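Local coordinates for Ro sixty-related protein, RSR (Deinococcus radiodurans, PDB 2NVO) that binds several small RNAs that accumulate during recovery from ultraviolet irradiation, forms oligomers with a Y RNA, and contributes to the bacterium's resistance to ultraviolet light, at residues W182-A187 against K205-G210; G147-L152 against R189-K194. One frame throughout, in Å; residues are numbered along the deposited sequence.

Interaction 1: residues W182-A187 against K205-G210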
loop_
_atom_site.group_PDB
_atom_site.type_symbol
_atom_site.label_atom_id
_atom_site.label_comp_id
_atom_site.label_asym_id
_atom_site.label_seq_id
_atom_site.Cartn_x
_atom_site.Cartn_y
_atom_site.Cartn_z
ATOM N N TRP A 182 20.308 -7.959 -8.784
ATOM C CA TRP A 182 20.922 -6.647 -9.042
ATOM C C TRP A 182 21.381 -5.881 -7.797
ATOM O O TRP A 182 20.655 -5.791 -6.804
ATOM C CB TRP A 182 19.946 -5.780 -9.840
ATOM C CG TRP A 182 19.930 -6.139 -11.268
ATOM C CD1 TRP A 182 19.043 -6.964 -11.900
ATOM C CD2 TRP A 182 20.859 -5.704 -12.265
ATOM N NE1 TRP A 182 19.359 -7.062 -13.232
ATOM C CE2 TRP A 182 20.480 -6.311 -13.480
ATOM C CE3 TRP A 182 21.980 -4.869 -12.248
ATOM C CZ2 TRP A 182 21.175 -6.098 -14.671
ATOM C CZ3 TRP A 182 22.672 -4.662 -13.435
ATOM C CH2 TRP A 182 22.264 -5.273 -14.627
ATOM N N SER A 183 22.583 -5.311 -7.863
ATOM C CA SER A 183 23.078 -4.430 -6.814
ATOM C C SER A 183 23.439 -3.078 -7.427
ATOM O O SER A 183 23.601 -2.972 -8.637
ATOM C CB SER A 183 24.310 -5.033 -6.139
ATOM O OG SER A 183 25.456 -4.943 -6.974
ATOM N N GLN A 184 23.574 -2.052 -6.594
ATOM C CA GLN A 184 24.046 -0.751 -7.084
ATOM C C GLN A 184 25.431 -0.914 -7.711
ATOM O O GLN A 184 25.732 -0.323 -8.753
ATOM C CB GLN A 184 24.099 0.282 -5.948
ATOM C CG GLN A 184 22.801 0.405 -5.162
ATOM C CD GLN A 184 21.679 1.022 -5.963
ATOM O OE1 GLN A 184 20.503 0.819 -5.660
ATOM N NE2 GLN A 184 22.030 1.774 -6.992
ATOM N N ALA A 185 26.273 -1.723 -7.077
ATOM C CA ALA A 185 27.602 -2.026 -7.601
ATOM C C ALA A 185 27.563 -2.559 -9.037
ATOM O O ALA A 185 28.324 -2.098 -9.884
ATOM C CB ALA A 185 28.328 -3.004 -6.693
ATOM N N ASP A 186 26.680 -3.525 -9.304
ATOM C CA ASP A 186 26.508 -4.063 -10.657
ATOM C C ASP A 186 26.194 -2.965 -11.667
ATOM O O ASP A 186 26.841 -2.847 -12.713
ATOM C CB ASP A 186 25.352 -5.063 -10.713
ATOM C CG ASP A 186 25.601 -6.304 -9.889
ATOM O OD1 ASP A 186 26.773 -6.605 -9.587
ATOM O OD2 ASP A 186 24.603 -6.962 -9.553
ATOM N N ALA A 187 25.160 -2.196 -11.363
ATOM C CA ALA A 187 24.712 -1.135 -12.247
ATOM C C ALA A 187 25.819 -0.110 -12.487
ATOM O O ALA A 187 26.003 0.362 -13.604
ATOM C CB ALA A 187 23.474 -0.456 -11.667
ATOM N N LYS A 205 32.052 5.849 -5.929
ATOM C CA LYS A 205 33.196 4.965 -5.759
ATOM C C LYS A 205 32.994 4.034 -4.564
ATOM O O LYS A 205 33.316 2.850 -4.635
ATOM C CB LYS A 205 34.489 5.761 -5.587
ATOM C CG LYS A 205 35.749 4.900 -5.696
ATOM C CD LYS A 205 36.987 5.665 -5.256
ATOM C CE LYS A 205 38.242 4.798 -5.328
ATOM N NZ LYS A 205 38.753 4.644 -6.724
ATOM N N PHE A 206 32.464 4.570 -3.468
ATOM C CA PHE A 206 32.236 3.753 -2.281
ATOM C C PHE A 206 31.200 2.670 -2.551
ATOM O O PHE A 206 31.318 1.550 -2.055
ATOM C CB PHE A 206 31.787 4.603 -1.093
ATOM C CG PHE A 206 31.240 3.791 0.050
ATOM C CD1 PHE A 206 32.089 3.249 1.000
ATOM C CD2 PHE A 206 29.883 3.550 0.158
ATOM C CE1 PHE A 206 31.591 2.490 2.046
ATOM C CE2 PHE A 206 29.381 2.790 1.200
ATOM C CZ PHE A 206 30.237 2.261 2.144
ATOM N N MET A 207 30.181 3.018 -3.328
ATOM C CA MET A 207 29.103 2.093 -3.653
ATOM C C MET A 207 29.605 0.914 -4.471
ATOM O O MET A 207 28.977 -0.144 -4.502
ATOM C CB MET A 207 27.974 2.818 -4.388
ATOM C CG MET A 207 27.169 3.750 -3.491
ATOM S SD MET A 207 25.980 4.822 -4.345
ATOM C CE MET A 207 24.747 3.644 -4.896
ATOM N N VAL A 208 30.744 1.104 -5.127
ATOM C CA VAL A 208 31.361 0.038 -5.902
ATOM C C VAL A 208 32.407 -0.742 -5.104
ATOM O O VAL A 208 32.431 -1.965 -5.154
ATOM C CB VAL A 208 31.975 0.567 -7.218
ATOM C CG1 VAL A 208 32.688 -0.543 -7.956
ATOM C CG2 VAL A 208 30.895 1.168 -8.094
ATOM N N ASP A 209 33.262 -0.055 -4.353
ATOM C CA ASP A 209 34.363 -0.760 -3.697
ATOM C C ASP A 209 34.295 -0.822 -2.167
ATOM O O ASP A 209 35.180 -1.398 -1.530
ATOM C CB ASP A 209 35.724 -0.227 -4.166
ATOM C CG ASP A 209 35.990 1.195 -3.710
ATOM O OD1 ASP A 209 36.939 1.816 -4.237
ATOM O OD2 ASP A 209 35.253 1.689 -2.828
ATOM N N GLY A 210 33.258 -0.230 -1.585
ATOM C CA GLY A 210 33.029 -0.316 -0.152
ATOM C C GLY A 210 34.105 0.304 0.726
ATOM O O GLY A 210 34.040 0.220 1.953
#
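Two torsions bring M207 to Q184: chi1 (-72°) sets CG of M207 opposite its own carbonyl carbon, and the bend at chi3 (70°) turns the terminal methyl across the aliphatic root of Q184, the two chains passing at a slant. M207 CE lies 3.6 Å from Q184 CB and 3.8 Å from Q184 CG, so a methyl group rather than the sulfur does the touching. W172 of helix 166-175 meets both side chains, and M207 also reaches L188, one turn further along helix 184-191.

Beside this pair the backbones come close, with A185 CA and V208 CA only 4.6 Å apart. The small methyl of A185 permits this: its CB sits 3.7 Å from M207 O and 4.4 Å from V208 CA, against main chain instead of a side-chain tip. The contact is van der Waals in nature.

The start of helix 184-191 is held by S183 and D186. D186 N donates to S183 OG at 3.0 Å, while S183 N returns a bond to D186 OD2 at 3.1 Å, meeting that oxygen from above the carboxylate plane. A capping box thus opens helix 184-191, whose first turn packs through Q184 and A185 on the last turn of helix 198-209, within the helical, HEAT-like repeats of the TROVE horseshoe.

Interaction 2: residues G147-L152 against R189-K194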
loop_
_atom_site.group_PDB
_atom_site.type_symbol
_atom_site.label_atom_id
_atom_site.label_comp_id
_atom_site.label_asym_id
_atom_site.label_seq_id
_atom_site.Cartn_x
_atom_site.Cartn_y
_atom_site.Cartn_z
ATOM N N GLY A 147 16.977 -6.665 -23.467
ATOM C CA GLY A 147 18.092 -6.180 -24.259
ATOM C C GLY A 147 19.368 -6.001 -23.464
ATOM O O GLY A 147 19.347 -6.040 -22.232
ATOM N N GLY A 148 20.479 -5.810 -24.175
ATOM C CA GLY A 148 21.782 -5.617 -23.559
ATOM C C GLY A 148 22.129 -4.159 -23.303
ATOM O O GLY A 148 21.281 -3.273 -23.411
ATOM N N TRP A 149 23.388 -3.904 -22.969
ATOM C CA TRP A 149 23.797 -2.569 -22.538
ATOM C C TRP A 149 24.340 -1.714 -23.688
ATOM O O TRP A 149 25.540 -1.445 -23.766
ATOM C CB TRP A 149 24.822 -2.658 -21.400
ATOM C CG TRP A 149 24.225 -3.004 -20.053
ATOM C CD1 TRP A 149 23.780 -4.231 -19.640
ATOM C CD2 TRP A 149 24.011 -2.110 -18.949
ATOM N NE1 TRP A 149 23.302 -4.153 -18.352
ATOM C CE2 TRP A 149 23.431 -2.866 -17.907
ATOM C CE3 TRP A 149 24.258 -0.750 -18.742
ATOM C CZ2 TRP A 149 23.094 -2.299 -16.675
ATOM C CZ3 TRP A 149 23.921 -0.192 -17.519
ATOM C CH2 TRP A 149 23.348 -0.965 -16.503
ATOM N N GLY A 150 23.449 -1.288 -24.576
ATOM C CA GLY A 150 23.813 -0.352 -25.621
ATOM C C GLY A 150 24.017 1.035 -25.043
ATOM O O GLY A 150 23.888 1.240 -23.834
ATOM N N ARG A 151 24.328 1.994 -25.908
ATOM C CA ARG A 151 24.620 3.360 -25.482
ATOM C C ARG A 151 23.476 4.002 -24.700
ATOM O O ARG A 151 23.708 4.679 -23.688
ATOM C CB ARG A 151 24.981 4.223 -26.684
ATOM N N LEU A 152 22.250 3.810 -25.177
ATOM C CA LEU A 152 21.086 4.378 -24.505
ATOM C C LEU A 152 20.977 3.845 -23.084
ATOM O O LEU A 152 20.653 4.589 -22.161
ATOM C CB LEU A 152 19.796 4.067 -25.261
ATOM C CG LEU A 152 19.391 5.043 -26.362
ATOM C CD1 LEU A 152 17.891 4.988 -26.552
ATOM C CD2 LEU A 152 19.836 6.467 -26.024
ATOM N N ARG A 189 29.042 -0.501 -12.363
ATOM C CA ARG A 189 30.122 -1.071 -13.168
ATOM C C ARG A 189 29.771 -1.103 -14.648
ATOM O O ARG A 189 30.649 -1.080 -15.502
ATOM C CB ARG A 189 30.447 -2.492 -12.696
ATOM C CG ARG A 189 30.992 -2.564 -11.287
ATOM C CD ARG A 189 31.570 -3.944 -10.976
ATOM N NE ARG A 189 31.920 -4.031 -9.566
ATOM C CZ ARG A 189 31.150 -4.606 -8.649
ATOM N NH1 ARG A 189 30.001 -5.175 -9.009
ATOM N NH2 ARG A 189 31.540 -4.628 -7.376
ATOM N N LYS A 190 28.481 -1.184 -14.937
ATOM C CA LYS A 190 27.999 -1.257 -16.300
ATOM C C LYS A 190 27.819 0.151 -16.860
ATOM O O LYS A 190 28.113 0.398 -18.025
ATOM C CB LYS A 190 26.666 -2.010 -16.350
ATOM C CG LYS A 190 26.762 -3.538 -16.143
ATOM C CD LYS A 190 26.685 -4.291 -17.467
ATOM C CE LYS A 190 26.622 -5.802 -17.236
ATOM N NZ LYS A 190 26.211 -6.566 -18.457
ATOM N N ALA A 191 27.365 1.071 -16.006
ATOM C CA ALA A 191 26.960 2.418 -16.424
ATOM C C ALA A 191 28.043 3.499 -16.299
ATOM O O ALA A 191 28.000 4.495 -17.018
ATOM C CB ALA A 191 25.715 2.854 -15.652
ATOM N N HIS A 192 28.968 3.319 -15.357
ATOM C CA HIS A 192 30.082 4.250 -15.126
ATOM C C HIS A 192 29.675 5.715 -15.011
ATOM O O HIS A 192 30.138 6.538 -15.801
ATOM C CB HIS A 192 31.115 4.145 -16.252
ATOM C CG HIS A 192 31.513 2.744 -16.585
ATOM N ND1 HIS A 192 32.356 2.001 -15.785
ATOM C CD2 HIS A 192 31.189 1.949 -17.635
ATOM C CE1 HIS A 192 32.532 0.806 -16.326
ATOM N NE2 HIS A 192 31.833 0.752 -17.447
ATOM N N PRO A 193 28.830 6.060 -14.026
ATOM C CA PRO A 193 28.480 7.483 -13.893
ATOM C C PRO A 193 29.682 8.330 -13.469
ATOM O O PRO A 193 30.555 7.862 -12.731
ATOM C CB PRO A 193 27.439 7.500 -12.764
ATOM C CG PRO A 193 27.112 6.061 -12.470
ATOM C CD PRO A 193 28.264 5.237 -12.945
ATOM N N LYS A 194 29.716 9.577 -13.919
ATOM C CA LYS A 194 30.664 10.548 -13.377
ATOM C C LYS A 194 29.978 11.898 -13.225
ATOM O O LYS A 194 29.390 12.414 -14.168
ATOM C CB LYS A 194 31.898 10.689 -14.258
ATOM C CG LYS A 194 33.002 11.526 -13.601
ATOM C CD LYS A 194 34.114 11.862 -14.585
ATOM C CE LYS A 194 35.433 12.121 -13.870
ATOM N NZ LYS A 194 36.576 12.311 -14.824
#
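W149 presents one face of its indole to K190, whose aliphatic chain passes over it, the two side chains crossing at about a right angle. K190 CB stands 3.3 Å from the centroid of the W149 six-membered ring and just 6° off the ring normal, a close CH-pi contact over the face. From there the lysine passes on toward the pyrrole part: K190 CD approaches W149 NE1 at 3.5 Å, and K190 NZ ends 3.6 Å from W149 CD1. This path depends on a bend at chi2 of K190 (-101°), away from the usual staggered values, after which the chain continues extended to the amine. At the far rim of the six-membered ring, W149 CZ3 meets A191 CB at 4.0 Å, an apolar touch. A191 N lies obliquely to the ring at a similar distance.

V157 of helix 151-163 touches both W149 and A191, adding a third apolar group to the small cluster. The tryptophan is carried by a glycine-rich loop, at the centre of an inverse gamma turn whose G150 N to G148 O bond is weak. G148 O also accepts a hydrogen bond from K111 NZ, and G150 then serves as N-cap of helix 151-163. On the other side, K190 and A191 form the end of helix 184-191. H192 leaves the helix with positive phi, P193 packs on Y161 and E162, and K194 N bonds to E162 OE2, tying the departing chain to helix 151-163.

The chemistry is that of a hydrophobic ring lying under the methylenes of an otherwise exposed lysine: dispersion and CH-pi attraction join the surfaces, while the amine is carried out beyond the rim of the pyrrole ring.

Overall arrangement
From the N terminus, residues 147-152 come first, and interaction 2 closes a loop holding most of helix 151-163, helix 166-175, the short hairpin 178-179/182-183 and the beginning of helix 184-191. Before it is complete, 182-187 opens a second one, which interaction 1 closes at 205-210 around the end of helix 184-191, the connection and the first part of helix 198-209. The two loops therefore cross. Helix 184-191 serves both, by its first turn in interaction 1 and its last in interaction 2. The sites touch, W182 CH2 lying 3.7 Å from W149 CZ2. Together they tie helix 184-191 to helix 198-209 and the glycine-rich loop before helix 151-163, within the TROVE region inferred to bind RNA.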